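SYE1 (Shewanella oneidensis, PDB 4AWT) binds flavin mononucleotide and probably acts as an NAD(P)H-dependent oxidoreductase on carbon-carbon double bonds, as in the Old Yellow Enzyme family. Local coordinates at residues 269-274 and 300-305; 18-23 and 319-324. The protein carries 1 engineered substitution. All blocks are in the same frame, centred on the assembly; numbering follows the deposited sequence.

Interaction 1 of 2, residues 269-274 and 300-305; sequences IAEVDW and GRYNAE. With BOG (octyl beta-D-glucopyranoside), chain D; FMN (flavin mononucleotide), chain B; SO4 (sulfate ion), chain C.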
ATOM      1  N   ILE A 269      -2.791  -7.053   5.495  1.00  5.04           N
ATOM      2  CA  ILE A 269      -2.157  -6.705   6.752  1.00  5.21           C
ATOM      3  C   ILE A 269      -0.655  -6.539   6.519  1.00  5.36           C
ATOM      4  O   ILE A 269       0.026  -7.502   6.098  1.00  6.13           O
ATOM      5  CB  ILE A 269      -2.430  -7.747   7.833  1.00  5.75           C
ATOM      6  CG1 ILE A 269      -3.921  -7.969   8.039  1.00  6.46           C
ATOM      7  CG2 ILE A 269      -1.705  -7.385   9.116  1.00  6.67           C
ATOM      8  CD1 ILE A 269      -4.707  -6.762   8.478  1.00  7.74           C
ATOM      9  N   ALA A 270      -0.149  -5.343   6.796  1.00  5.59           N
ATOM     10  CA  ALA A 270       1.275  -5.058   6.741  1.00  5.76           C
ATOM     11  C   ALA A 270       1.848  -5.387   8.121  1.00  5.66           C
ATOM     12  O   ALA A 270       1.714  -4.628   9.088  1.00  6.46           O
ATOM     13  CB  ALA A 270       1.512  -3.612   6.390  1.00  6.50           C
ATOM     14  N   GLU A 271       2.383  -6.596   8.240  1.00  6.07           N
ATOM     15  CA  GLU A 271       2.802  -7.176   9.494  1.00  6.25           C
ATOM     16  C   GLU A 271       4.157  -6.715   9.984  1.00  6.27           C
ATOM     17  O   GLU A 271       4.456  -6.798  11.185  1.00  7.19           O
ATOM     18  CB  GLU A 271       2.744  -8.726   9.323  1.00  7.25           C
ATOM     19  CG  GLU A 271       3.016  -9.549  10.529  1.00  7.91           C
ATOM     20  CD  GLU A 271       2.752 -11.016  10.309  1.00  7.60           C
ATOM     21  OE1 GLU A 271       2.257 -11.373   9.200  1.00  8.45           O
ATOM     22  OE2 GLU A 271       3.036 -11.799  11.223  1.00  9.48           O
ATOM     23  N   VAL A 272       5.003  -6.272   9.065  1.00  6.57           N
ATOM     24  CA  VAL A 272       6.330  -5.722   9.338  1.00  6.84           C
ATOM     25  C   VAL A 272       6.470  -4.463   8.525  1.00  6.71           C
ATOM     26  O   VAL A 272       6.014  -4.444   7.365  1.00  7.35           O
ATOM     27  CB  VAL A 272       7.436  -6.717   8.950  1.00  7.05           C
ATOM     28  CG1 VAL A 272       8.822  -6.101   9.127  1.00  8.17           C
ATOM     29  CG2 VAL A 272       7.311  -8.020   9.720  1.00  7.60           C
ATOM     30  N   ASP A 273       7.105  -3.438   9.083  1.00  7.22           N
ATOM     31  CA  ASP A 273       7.498  -2.312   8.258  0.51  7.97           C
ATOM     32  C   ASP A 273       8.970  -2.053   8.567  1.00  8.05           C
ATOM     33  O   ASP A 273       9.379  -1.743   9.683  1.00  8.74           O
ATOM     34  CB  ASP A 273       6.632  -1.093   8.524  0.51  8.44           C
ATOM     35  CG  ASP A 273       6.620  -0.088   7.414  0.51  8.66           C
ATOM     36  OD1 ASP A 273       6.624  -0.483   6.239  0.51  9.01           O
ATOM     37  OD2 ASP A 273       6.546   1.132   7.745  0.51 10.88           O
ATOM     38  N   TRP A 274       9.782  -2.348   7.550  1.00  8.17           N
ATOM     39  CA  TRP A 274      11.248  -2.298   7.642  1.00  8.47           C
ATOM     40  C   TRP A 274      11.721  -3.271   8.723  1.00  9.24           C
ATOM     41  O   TRP A 274      11.617  -4.492   8.524  1.00 10.26           O
ATOM     42  CB  TRP A 274      11.756  -0.892   7.778  1.00  8.81           C
ATOM     43  CG  TRP A 274      11.454  -0.109   6.549  1.00  9.00           C
ATOM     44  CD1 TRP A 274      10.474   0.810   6.387  1.00 10.76           C
ATOM     45  CD2 TRP A 274      12.122  -0.218   5.304  1.00  9.83           C
ATOM     46  NE1 TRP A 274      10.502   1.297   5.117  1.00 13.66           N
ATOM     47  CE2 TRP A 274      11.499   0.692   4.433  1.00 11.80           C
ATOM     48  CE3 TRP A 274      13.178  -0.967   4.810  1.00 11.61           C
ATOM     49  CZ2 TRP A 274      11.899   0.871   3.113  1.00 15.53           C
ATOM     50  CZ3 TRP A 274      13.566  -0.756   3.477  1.00 13.92           C
ATOM     51  CH2 TRP A 274      12.916   0.152   2.677  1.00 15.80           C
ATOM     52  N   GLY A 300       5.289  -9.282   5.324  1.00  5.67           N
ATOM     53  CA  GLY A 300       6.286  -8.839   6.293  1.00  6.06           C
ATOM     54  C   GLY A 300       7.140 -10.026   6.735  1.00  6.15           C
ATOM     55  O   GLY A 300       6.708 -10.857   7.498  1.00  6.87           O
ATOM     56  N   ARG A 301       8.370 -10.041   6.195  1.00  6.24           N
ATOM     57  CA  ARG A 301       9.363 -11.045   6.574  0.58  6.66           C
ATOM     58  C   ARG A 301       8.903 -12.482   6.310  1.00  7.13           C
ATOM     59  O   ARG A 301       9.370 -13.403   6.980  1.00  9.19           O
ATOM     60  CB  ARG A 301       9.926 -10.884   7.972  0.58  7.50           C
ATOM     61  CG  ARG A 301      10.691  -9.595   8.159  0.58  7.67           C
ATOM     62  CD  ARG A 301      11.877  -9.442   7.249  0.58  9.65           C
ATOM     63  NE  ARG A 301      12.788  -8.382   7.721  0.58  9.42           N
ATOM     64  CZ  ARG A 301      13.752  -7.845   6.982  0.58  8.76           C
ATOM     65  NH1 ARG A 301      13.952  -8.181   5.742  0.58  9.59           N
ATOM     66  NH2 ARG A 301      14.511  -6.913   7.566  0.58 12.03           N
ATOM     67  N   TYR A 302       8.072 -12.702   5.329  1.00  6.50           N
ATOM     68  CA  TYR A 302       7.736 -14.073   4.952  1.00  6.45           C
ATOM     69  C   TYR A 302       8.830 -14.635   4.056  1.00  6.53           C
ATOM     70  O   TYR A 302       9.445 -13.982   3.230  1.00  7.72           O
ATOM     71  CB  TYR A 302       6.382 -14.177   4.235  1.00  7.00           C
ATOM     72  CG  TYR A 302       5.264 -14.049   5.233  1.00  6.52           C
ATOM     73  CD1 TYR A 302       4.772 -12.811   5.638  1.00  6.38           C
ATOM     74  CD2 TYR A 302       4.725 -15.174   5.859  1.00  6.93           C
ATOM     75  CE1 TYR A 302       3.807 -12.692   6.599  1.00  6.90           C
ATOM     76  CE2 TYR A 302       3.731 -15.064   6.801  1.00  7.27           C
ATOM     77  CZ  TYR A 302       3.280 -13.825   7.196  1.00  6.91           C
ATOM     78  OH  TYR A 302       2.298 -13.744   8.166  1.00  7.74           O
ATOM     79  N   ASN A 303       9.046 -15.952   4.220  1.00  7.97           N
ATOM     80  CA  ASN A 303       9.786 -16.816   3.325  1.00  7.77           C
ATOM     81  C   ASN A 303       8.845 -17.940   2.896  1.00  7.16           C
ATOM     82  O   ASN A 303       7.660 -17.933   3.225  1.00  7.71           O
ATOM     83  CB  ASN A 303      11.062 -17.314   3.997  1.00  8.97           C
ATOM     84  CG  ASN A 303      10.788 -18.117   5.240  1.00  9.64           C
ATOM     85  OD1 ASN A 303       9.682 -18.564   5.468  1.00  9.82           O
ATOM     86  ND2 ASN A 303      11.776 -18.347   6.082  1.00 16.13           N
ATOM     87  N   ALA A 304       9.341 -18.859   2.073  1.00  7.81           N
ATOM     88  CA  ALA A 304       8.464 -19.879   1.565  1.00  7.99           C
ATOM     89  C   ALA A 304       7.830 -20.698   2.668  1.00  7.42           C
ATOM     90  O   ALA A 304       6.661 -21.038   2.594  1.00  8.41           O
ATOM     91  CB  ALA A 304       9.252 -20.825   0.635  1.00 10.60           C
ATOM     92  N   GLU A 305       8.602 -21.082   3.668  1.00  8.12           N
ATOM     93  CA  GLU A 305       8.113 -21.903   4.745  0.64  8.30           C
ATOM     94  C   GLU A 305       7.037 -21.203   5.543  1.00  7.66           C
ATOM     95  O   GLU A 305       5.968 -21.777   5.830  1.00  8.15           O
ATOM     96  CB  GLU A 305       9.262 -22.272   5.701  0.64 11.86           C
ATOM     97  CG  GLU A 305       8.777 -23.283   6.730  0.64 15.99           C
ATOM     98  CD  GLU A 305       9.922 -23.914   7.474  0.64 25.23           C
ATOM     99  OE1 GLU A 305      11.109 -23.580   7.333  0.64 32.45           O
ATOM    100  OE2 GLU A 305       9.567 -24.854   8.237  0.64 41.02           O
TER
HETATM  101  C1  BOG D 502       9.804   4.450   3.123  0.51 11.00           C
HETATM  102  O1  BOG D 502      11.184   4.213   3.175  0.51 11.58           O
HETATM  103  C2  BOG D 502       9.255   4.324   1.737  0.51 11.22           C
HETATM  104  O2  BOG D 502       9.776   5.315   0.877  0.51 12.62           O
HETATM  105  C3  BOG D 502       7.726   4.472   1.692  0.51 10.34           C
HETATM  106  O3  BOG D 502       7.236   4.119   0.429  0.51 11.87           O
HETATM  107  C4  BOG D 502       7.131   3.464   2.686  0.51  9.40           C
HETATM  108  O4  BOG D 502       5.755   3.636   2.720  0.51 10.28           O
HETATM  109  C5  BOG D 502       7.744   3.594   4.075  0.51  9.95           C
HETATM  110  O5  BOG D 502       9.137   3.410   3.915  0.51  8.52           O
HETATM  111  C6  BOG D 502       7.191   2.574   5.037  0.51  9.65           C
HETATM  112  O6  BOG D 502       7.777   2.873   6.292  0.51  8.16           O
HETATM  113  C1' BOG D 502      11.850   4.835   4.248  0.51 15.15           C
HETATM  114  C2' BOG D 502      13.372   4.731   4.213  0.51 23.21           C
HETATM  115  C3' BOG D 502      13.887   3.354   3.924  0.51 30.21           C
HETATM  116  C4' BOG D 502      15.335   2.980   4.219  0.51 33.03           C
HETATM  117  C5' BOG D 502      15.981   2.548   2.899  0.51 33.45           C
HETATM  118  C6' BOG D 502      17.023   3.573   2.448  0.51 31.53           C
HETATM  119  C7' BOG D 502      17.641   3.141   1.106  0.51 28.70           C
HETATM  120  C8' BOG D 502      18.990   3.844   1.021  0.51 33.30           C
HETATM  121  N1  FMN B 500       4.090  -0.394   1.627  1.00  5.18           N
HETATM  122  C2  FMN B 500       3.020   0.222   1.138  1.00  5.20           C
HETATM  123  O2  FMN B 500       1.858  -0.027   1.557  1.00  5.40           O
HETATM  124  N3  FMN B 500       3.159   1.169   0.134  1.00  5.40           N
HETATM  125  C4  FMN B 500       4.385   1.521  -0.406  1.00  5.30           C
HETATM  126  O4  FMN B 500       4.410   2.311  -1.386  1.00  6.06           O
HETATM  127  C4A FMN B 500       5.504   0.948   0.195  1.00  5.42           C
HETATM  128  N5  FMN B 500       6.786   1.311  -0.215  1.00  6.04           N
HETATM  129  C5A FMN B 500       7.847   0.418   0.099  1.00  5.73           C
HETATM  130  C6  FMN B 500       9.073   0.579  -0.496  1.00  6.52           C
HETATM  131  C7  FMN B 500      10.150  -0.301  -0.236  1.00  6.70           C
HETATM  132  C7M FMN B 500      11.427  -0.133  -1.024  1.00  8.76           C
HETATM  133  C8  FMN B 500       9.961  -1.298   0.673  1.00  6.42           C
HETATM  134  C8M FMN B 500      11.049  -2.305   0.987  1.00  8.28           C
HETATM  135  C9  FMN B 500       8.710  -1.465   1.302  1.00  6.03           C
HETATM  136  C9A FMN B 500       7.638  -0.618   1.016  1.00  5.63           C
HETATM  137  N10 FMN B 500       6.367  -0.819   1.595  1.00  5.60           N
HETATM  138  C10 FMN B 500       5.294  -0.079   1.136  1.00  5.36           C
HETATM  139  C1' FMN B 500       6.162  -1.950   2.505  1.00  5.53           C
HETATM  140  C2' FMN B 500       6.064  -3.306   1.783  1.00  5.16           C
HETATM  141  O2' FMN B 500       4.859  -3.394   1.041  1.00  5.37           O
HETATM  142  C3' FMN B 500       6.060  -4.478   2.745  1.00  5.38           C
HETATM  143  O3' FMN B 500       4.893  -4.501   3.552  1.00  5.56           O
HETATM  144  C4' FMN B 500       7.297  -4.574   3.656  1.00  5.69           C
HETATM  145  O4' FMN B 500       8.500  -4.351   2.936  1.00  5.99           O
HETATM  146  C5' FMN B 500       7.335  -5.865   4.450  1.00  5.87           C
HETATM  147  O5' FMN B 500       7.430  -7.010   3.586  1.00  5.68           O
HETATM  148  P   FMN B 500       8.868  -7.704   3.338  1.00  5.71           P
HETATM  149  O1P FMN B 500       9.692  -6.711   2.557  1.00  5.88           O
HETATM  150  O2P FMN B 500       9.468  -8.000   4.694  1.00  6.22           O
HETATM  151  O3P FMN B 500       8.516  -8.936   2.543  1.00  5.95           O
HETATM  152  S   SO4 C 501      16.629  -5.433   4.778  1.00 15.72           S
HETATM  153  O1  SO4 C 501      15.737  -4.181   4.690  1.00 16.03           O
HETATM  154  O2  SO4 C 501      16.702  -5.842   6.139  1.00 23.46           O
HETATM  155  O3  SO4 C 501      15.799  -6.630   4.209  1.00 21.60           O
HETATM  156  O4  SO4 C 501      17.784  -5.417   3.929  1.00 20.73           O
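Tyr302 reaches across to Glu271 with its hydroxyl, donating to OE1 in a short 2.6 Å bond from OH that arrives on the syn side of the carboxylate, 15° out of its plane. Glu271 gets there by a fully stretched chain, with CG anti to the backbone N (chi1 -175°); ring and carboxylate planes stand 68° apart, and the two side chains meet nearly at right angles. OE2 is engaged by a salt bridge to Lys285, which probably keeps the carboxylate ionised and limits its turning. Beside this pair, Val272 sets CB over Gly300, 3.6 Å from its CA, and CG2 lies against the CG methylene of Arg301. A beta carbon on Gly300 would run into the N of Val272, and at this backbone conformation would also press on the carbonyl O of the residue before. Both segments begin at the C-terminal ends of adjacent parallel strands, 266-270 and 295-299, of a TIM barrel, the end where this family holds its flavin phosphate; the N of Arg301 donates to FMN O2P over 2.8 Å. The Arg301 chain bends at chi2, and in the conformer given, one of two, its guanidinium turns an edge to a sulfate probably from the crystallisation liquor, NH1 bonding O3 and NH2 O2 almost straight. The Trp274 indole lies between two ligands: the octyl chain of the glucoside packs on one face, C3' being 3.3 Å from CZ2, while CH2 approaches the flavin methyl C8M at 3.5 Å. NE1 donates to the sugar O5 over 2.8 Å. A leucine in place of Trp274 would probably leave O5 without this donor and open a gap between alkyl chain and flavin methyl.

Interaction 2 of 2, residues 18-23 and 319-324; sequences NRIVMP and IGFGRP. With FMN (flavin mononucleotide), chain B; SO4 (sulfate ion), chain C.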
ATOM      1  N   ASN A  18      -1.756 -17.923  -8.402  1.00  6.60           N
ATOM      2  CA  ASN A  18      -1.146 -18.448  -7.211  1.00  6.04           C
ATOM      3  C   ASN A  18      -1.457 -17.477  -6.063  1.00  5.95           C
ATOM      4  O   ASN A  18      -2.156 -16.479  -6.265  1.00  6.64           O
ATOM      5  CB  ASN A  18       0.344 -18.719  -7.399  1.00  6.22           C
ATOM      6  CG  ASN A  18       1.103 -17.450  -7.748  1.00  6.18           C
ATOM      7  OD1 ASN A  18       0.989 -16.454  -7.037  1.00  6.40           O
ATOM      8  ND2 ASN A  18       1.891 -17.497  -8.800  1.00  8.24           N
ATOM      9  N   ARG A  19      -0.939 -17.799  -4.875  1.00  5.66           N
ATOM     10  CA  ARG A  19      -1.207 -17.082  -3.647  0.68  5.53           C
ATOM     11  C   ARG A  19      -0.157 -16.032  -3.329  1.00  5.47           C
ATOM     12  O   ARG A  19      -0.155 -15.494  -2.206  1.00  6.49           O
ATOM     13  CB  ARG A  19      -1.315 -18.032  -2.445  0.68  5.97           C
ATOM     14  CG  ARG A  19      -2.303 -19.146  -2.614  0.68  5.78           C
ATOM     15  CD  ARG A  19      -3.683 -18.693  -2.973  0.68  5.95           C
ATOM     16  NE  ARG A  19      -4.659 -19.794  -2.947  0.68  6.50           N
ATOM     17  CZ  ARG A  19      -5.287 -20.208  -1.881  0.68  7.03           C
ATOM     18  NH1 ARG A  19      -5.064 -19.683  -0.694  0.68  7.05           N
ATOM     19  NH2 ARG A  19      -6.157 -21.211  -1.974  0.68 10.45           N
ATOM     20  N   ILE A  20       0.747 -15.762  -4.263  1.00  5.71           N
ATOM     21  CA  ILE A  20       1.861 -14.848  -4.037  1.00  5.33           C
ATOM     22  C   ILE A  20       1.466 -13.442  -4.501  1.00  5.61           C
ATOM     23  O   ILE A  20       1.006 -13.252  -5.626  1.00  6.45           O
ATOM     24  CB  ILE A  20       3.109 -15.342  -4.785  1.00  5.82           C
ATOM     25  CG1 ILE A  20       3.528 -16.695  -4.221  1.00  6.59           C
ATOM     26  CG2 ILE A  20       4.213 -14.305  -4.747  1.00  7.19           C
ATOM     27  CD1 ILE A  20       4.511 -17.433  -5.105  1.00  8.97           C
ATOM     28  N   VAL A  21       1.738 -12.467  -3.630  1.00  5.35           N
ATOM     29  CA  VAL A  21       1.502 -11.074  -3.925  1.00  5.13           C
ATOM     30  C   VAL A  21       2.834 -10.326  -3.995  1.00  4.86           C
ATOM     31  O   VAL A  21       3.711 -10.490  -3.157  1.00  5.31           O
ATOM     32  CB  VAL A  21       0.587 -10.453  -2.845  1.00  5.21           C
ATOM     33  CG1 VAL A  21       0.360  -8.977  -3.091  1.00  6.43           C
ATOM     34  CG2 VAL A  21      -0.723 -11.222  -2.790  1.00  6.19           C
ATOM     35  N   MET A  22       2.949  -9.451  -5.006  1.00  4.93           N
ATOM     36  CA  MET A  22       3.950  -8.407  -4.992  1.00  4.80           C
ATOM     37  C   MET A  22       3.293  -7.216  -4.309  1.00  4.80           C
ATOM     38  O   MET A  22       2.375  -6.609  -4.881  1.00  5.26           O
ATOM     39  CB  MET A  22       4.401  -8.033  -6.405  1.00  5.48           C
ATOM     40  CG  MET A  22       5.416  -6.912  -6.404  1.00  5.56           C
ATOM     41  SD  MET A  22       5.867  -6.490  -8.092  1.00  6.52           S
ATOM     42  CE  MET A  22       6.875  -5.043  -7.796  1.00  6.82           C
ATOM     43  N   PRO A  23       3.652  -6.915  -3.071  1.00  5.08           N
ATOM     44  CA  PRO A  23       2.983  -5.838  -2.330  1.00  5.25           C
ATOM     45  C   PRO A  23       3.516  -4.508  -2.842  1.00  4.83           C
ATOM     46  O   PRO A  23       4.484  -4.449  -3.593  1.00  5.10           O
ATOM     47  CB  PRO A  23       3.426  -6.125  -0.893  1.00  6.02           C
ATOM     48  CG  PRO A  23       4.851  -6.606  -1.055  1.00  5.88           C
ATOM     49  CD  PRO A  23       4.833  -7.443  -2.342  1.00  5.68           C
ATOM     50  N   ILE A 319       0.062 -14.287   0.438  1.00  5.31           N
ATOM     51  CA  ILE A 319       1.210 -13.765   1.137  1.00  5.13           C
ATOM     52  C   ILE A 319       1.992 -12.860   0.186  1.00  5.05           C
ATOM     53  O   ILE A 319       2.316 -13.259  -0.929  1.00  5.84           O
ATOM     54  CB  ILE A 319       2.106 -14.886   1.700  1.00  5.86           C
ATOM     55  CG1 ILE A 319       1.356 -15.741   2.706  1.00  6.67           C
ATOM     56  CG2 ILE A 319       3.391 -14.306   2.284  1.00  6.14           C
ATOM     57  CD1 ILE A 319       1.035 -15.058   4.020  1.00  7.68           C
ATOM     58  N   GLY A 320       2.297 -11.648   0.673  1.00  5.26           N
ATOM     59  CA  GLY A 320       3.138 -10.756  -0.057  1.00  5.32           C
ATOM     60  C   GLY A 320       4.588 -10.866   0.384  1.00  5.22           C
ATOM     61  O   GLY A 320       4.888 -11.075   1.553  1.00  6.00           O
ATOM     62  N   PHE A 321       5.479 -10.667  -0.599  1.00  5.23           N
ATOM     63  CA  PHE A 321       6.931 -10.663  -0.401  1.00  5.43           C
ATOM     64  C   PHE A 321       7.440  -9.366  -0.974  1.00  5.48           C
ATOM     65  O   PHE A 321       7.331  -9.161  -2.198  1.00  6.11           O
ATOM     66  CB  PHE A 321       7.600 -11.838  -1.114  1.00  6.07           C
ATOM     67  CG  PHE A 321       7.082 -13.188  -0.688  1.00  6.00           C
ATOM     68  CD1 PHE A 321       5.931 -13.710  -1.230  1.00  6.95           C
ATOM     69  CD2 PHE A 321       7.741 -13.940   0.258  1.00  7.31           C
ATOM     70  CE1 PHE A 321       5.446 -14.939  -0.867  1.00  7.52           C
ATOM     71  CE2 PHE A 321       7.256 -15.184   0.617  1.00  8.06           C
ATOM     72  CZ  PHE A 321       6.125 -15.687   0.031  1.00  7.82           C
ATOM     73  N   GLY A 322       7.911  -8.449  -0.129  1.00  5.83           N
ATOM     74  CA  GLY A 322       8.297  -7.131  -0.583  1.00  6.25           C
ATOM     75  C   GLY A 322       9.736  -7.090  -1.047  1.00  5.85           C
ATOM     76  O   GLY A 322      10.046  -7.162  -2.225  1.00  6.24           O
ATOM     77  N   ARG A 323      10.640  -7.014  -0.062  1.00  6.17           N
ATOM     78  CA  ARG A 323      12.080  -6.958  -0.376  1.00  6.33           C
ATOM     79  C   ARG A 323      12.505  -8.074  -1.292  1.00  6.05           C
ATOM     80  O   ARG A 323      13.261  -7.807  -2.248  1.00  6.73           O
ATOM     81  CB  ARG A 323      12.883  -6.801   0.917  1.00  6.66           C
ATOM     82  CG  ARG A 323      12.729  -5.384   1.446  1.00  6.98           C
ATOM     83  CD  ARG A 323      13.110  -5.197   2.899  1.00  7.69           C
ATOM     84  NE  ARG A 323      12.090  -5.718   3.781  1.00  7.01           N
ATOM     85  CZ  ARG A 323      12.088  -5.501   5.079  1.00  7.81           C
ATOM     86  NH1 ARG A 323      13.080  -4.786   5.626  1.00  9.17           N
ATOM     87  NH2 ARG A 323      11.088  -5.969   5.845  1.00  8.19           N
ATOM     88  N   PRO A 324      12.066  -9.326  -1.117  1.00  5.87           N
ATOM     89  CA  PRO A 324      12.526 -10.355  -2.055  1.00  6.28           C
ATOM     90  C   PRO A 324      12.079 -10.114  -3.494  1.00  5.78           C
ATOM     91  O   PRO A 324      12.777 -10.502  -4.417  1.00  6.64           O
ATOM     92  CB  PRO A 324      11.916 -11.647  -1.499  1.00  6.98           C
ATOM     93  CG  PRO A 324      11.832 -11.370   0.008  1.00  7.07           C
ATOM     94  CD  PRO A 324      11.385  -9.914   0.067  1.00  6.26           C
TER
HETATM   95  N1  FMN B 500       4.090  -0.394   1.627  1.00  5.18           N
HETATM   96  C2  FMN B 500       3.020   0.222   1.138  1.00  5.20           C
HETATM   97  O2  FMN B 500       1.858  -0.027   1.557  1.00  5.40           O
HETATM   98  N3  FMN B 500       3.159   1.169   0.134  1.00  5.40           N
HETATM   99  C4  FMN B 500       4.385   1.521  -0.406  1.00  5.30           C
HETATM  100  O4  FMN B 500       4.410   2.311  -1.386  1.00  6.06           O
HETATM  101  C4A FMN B 500       5.504   0.948   0.195  1.00  5.42           C
HETATM  102  N5  FMN B 500       6.786   1.311  -0.215  1.00  6.04           N
HETATM  103  C5A FMN B 500       7.847   0.418   0.099  1.00  5.73           C
HETATM  104  C6  FMN B 500       9.073   0.579  -0.496  1.00  6.52           C
HETATM  105  C7  FMN B 500      10.150  -0.301  -0.236  1.00  6.70           C
HETATM  106  C7M FMN B 500      11.427  -0.133  -1.024  1.00  8.76           C
HETATM  107  C8  FMN B 500       9.961  -1.298   0.673  1.00  6.42           C
HETATM  108  C8M FMN B 500      11.049  -2.305   0.987  1.00  8.28           C
HETATM  109  C9  FMN B 500       8.710  -1.465   1.302  1.00  6.03           C
HETATM  110  C9A FMN B 500       7.638  -0.618   1.016  1.00  5.63           C
HETATM  111  N10 FMN B 500       6.367  -0.819   1.595  1.00  5.60           N
HETATM  112  C10 FMN B 500       5.294  -0.079   1.136  1.00  5.36           C
HETATM  113  C1' FMN B 500       6.162  -1.950   2.505  1.00  5.53           C
HETATM  114  C2' FMN B 500       6.064  -3.306   1.783  1.00  5.16           C
HETATM  115  O2' FMN B 500       4.859  -3.394   1.041  1.00  5.37           O
HETATM  116  C3' FMN B 500       6.060  -4.478   2.745  1.00  5.38           C
HETATM  117  O3' FMN B 500       4.893  -4.501   3.552  1.00  5.56           O
HETATM  118  C4' FMN B 500       7.297  -4.574   3.656  1.00  5.69           C
HETATM  119  O4' FMN B 500       8.500  -4.351   2.936  1.00  5.99           O
HETATM  120  C5' FMN B 500       7.335  -5.865   4.450  1.00  5.87           C
HETATM  121  O5' FMN B 500       7.430  -7.010   3.586  1.00  5.68           O
HETATM  122  P   FMN B 500       8.868  -7.704   3.338  1.00  5.71           P
HETATM  123  O1P FMN B 500       9.692  -6.711   2.557  1.00  5.88           O
HETATM  124  O2P FMN B 500       9.468  -8.000   4.694  1.00  6.22           O
HETATM  125  O3P FMN B 500       8.516  -8.936   2.543  1.00  5.95           O
HETATM  126  S   SO4 C 501      16.629  -5.433   4.778  1.00 15.72           S
HETATM  127  O1  SO4 C 501      15.737  -4.181   4.690  1.00 16.03           O
HETATM  128  O2  SO4 C 501      16.702  -5.842   6.139  1.00 23.46           O
HETATM  129  O3  SO4 C 501      15.799  -6.630   4.209  1.00 21.60           O
HETATM  130  O4  SO4 C 501      17.784  -5.417   3.929  1.00 20.73           O
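Pro23 lays its ring along the backbone of residues 320-322, CG 3.5 Å from the CA of Gly322 and CD 3.0 Å from the O of Phe321. That carbonyl is buried without a hydrogen-bond partner. Behind the proline, strands 20-22 and 318-320 pair in parallel: the N of Ile319 gives to the O of Arg19 (2.9 Å), the N of Val21 to the O of Ile319, and the N of Phe321 to the O of Val21. The last carbonyl also takes a CA-H...O contact from Gly320, 3.2 Å from its CA. Ile20 sends CG2, anti to the backbone N, to CD1 of the Phe321 ring at 4.0 Å, an oblique approach. Asn18 makes an Asx turn, its OD1 accepting from the N of Ile20. Past the strand, the N of Gly322 donates to FMN O3P over 2.8 Å. Arg323, bent at chi3 (-76°), turns its guanidinium edge to the phosphate, NE bonding O1P and NH2 O2P, while its own N also reaches O1P; NH1 goes to the sulfate. The pairing joins the first and last strands, closing the eight-stranded TIM barrel. Outside it, Ile319 and Phe321 lie on helix 304-312, Phe321 and Ile20 also meet helix 331-337, and Met22 faces helix 39-46.

How the interactions relate
Interactions 1 and 2 lie 9 Å apart, centre to centre, on neighbouring parts of the barrel wall, and share the FMN phosphate. The N of Arg301 reaches it after one strand, and the N atoms of Gly322 and Arg323 after the next, so backbone N-H groups and the Arg323 side chain together surround its oxygens. The two meet directly: NH2 of Arg323, from interaction 2, lies 3.1 Å from the O of Trp274, in the loop of interaction 1, a probable hydrogen bond. In the Arg301 conformer given, its NH2 comes within 3.2 Å of NH1 of Arg323, both bonding the same sulfate. Farther out, Tyr302 packs its CG against CG2 of Ile319 at 3.5 Å.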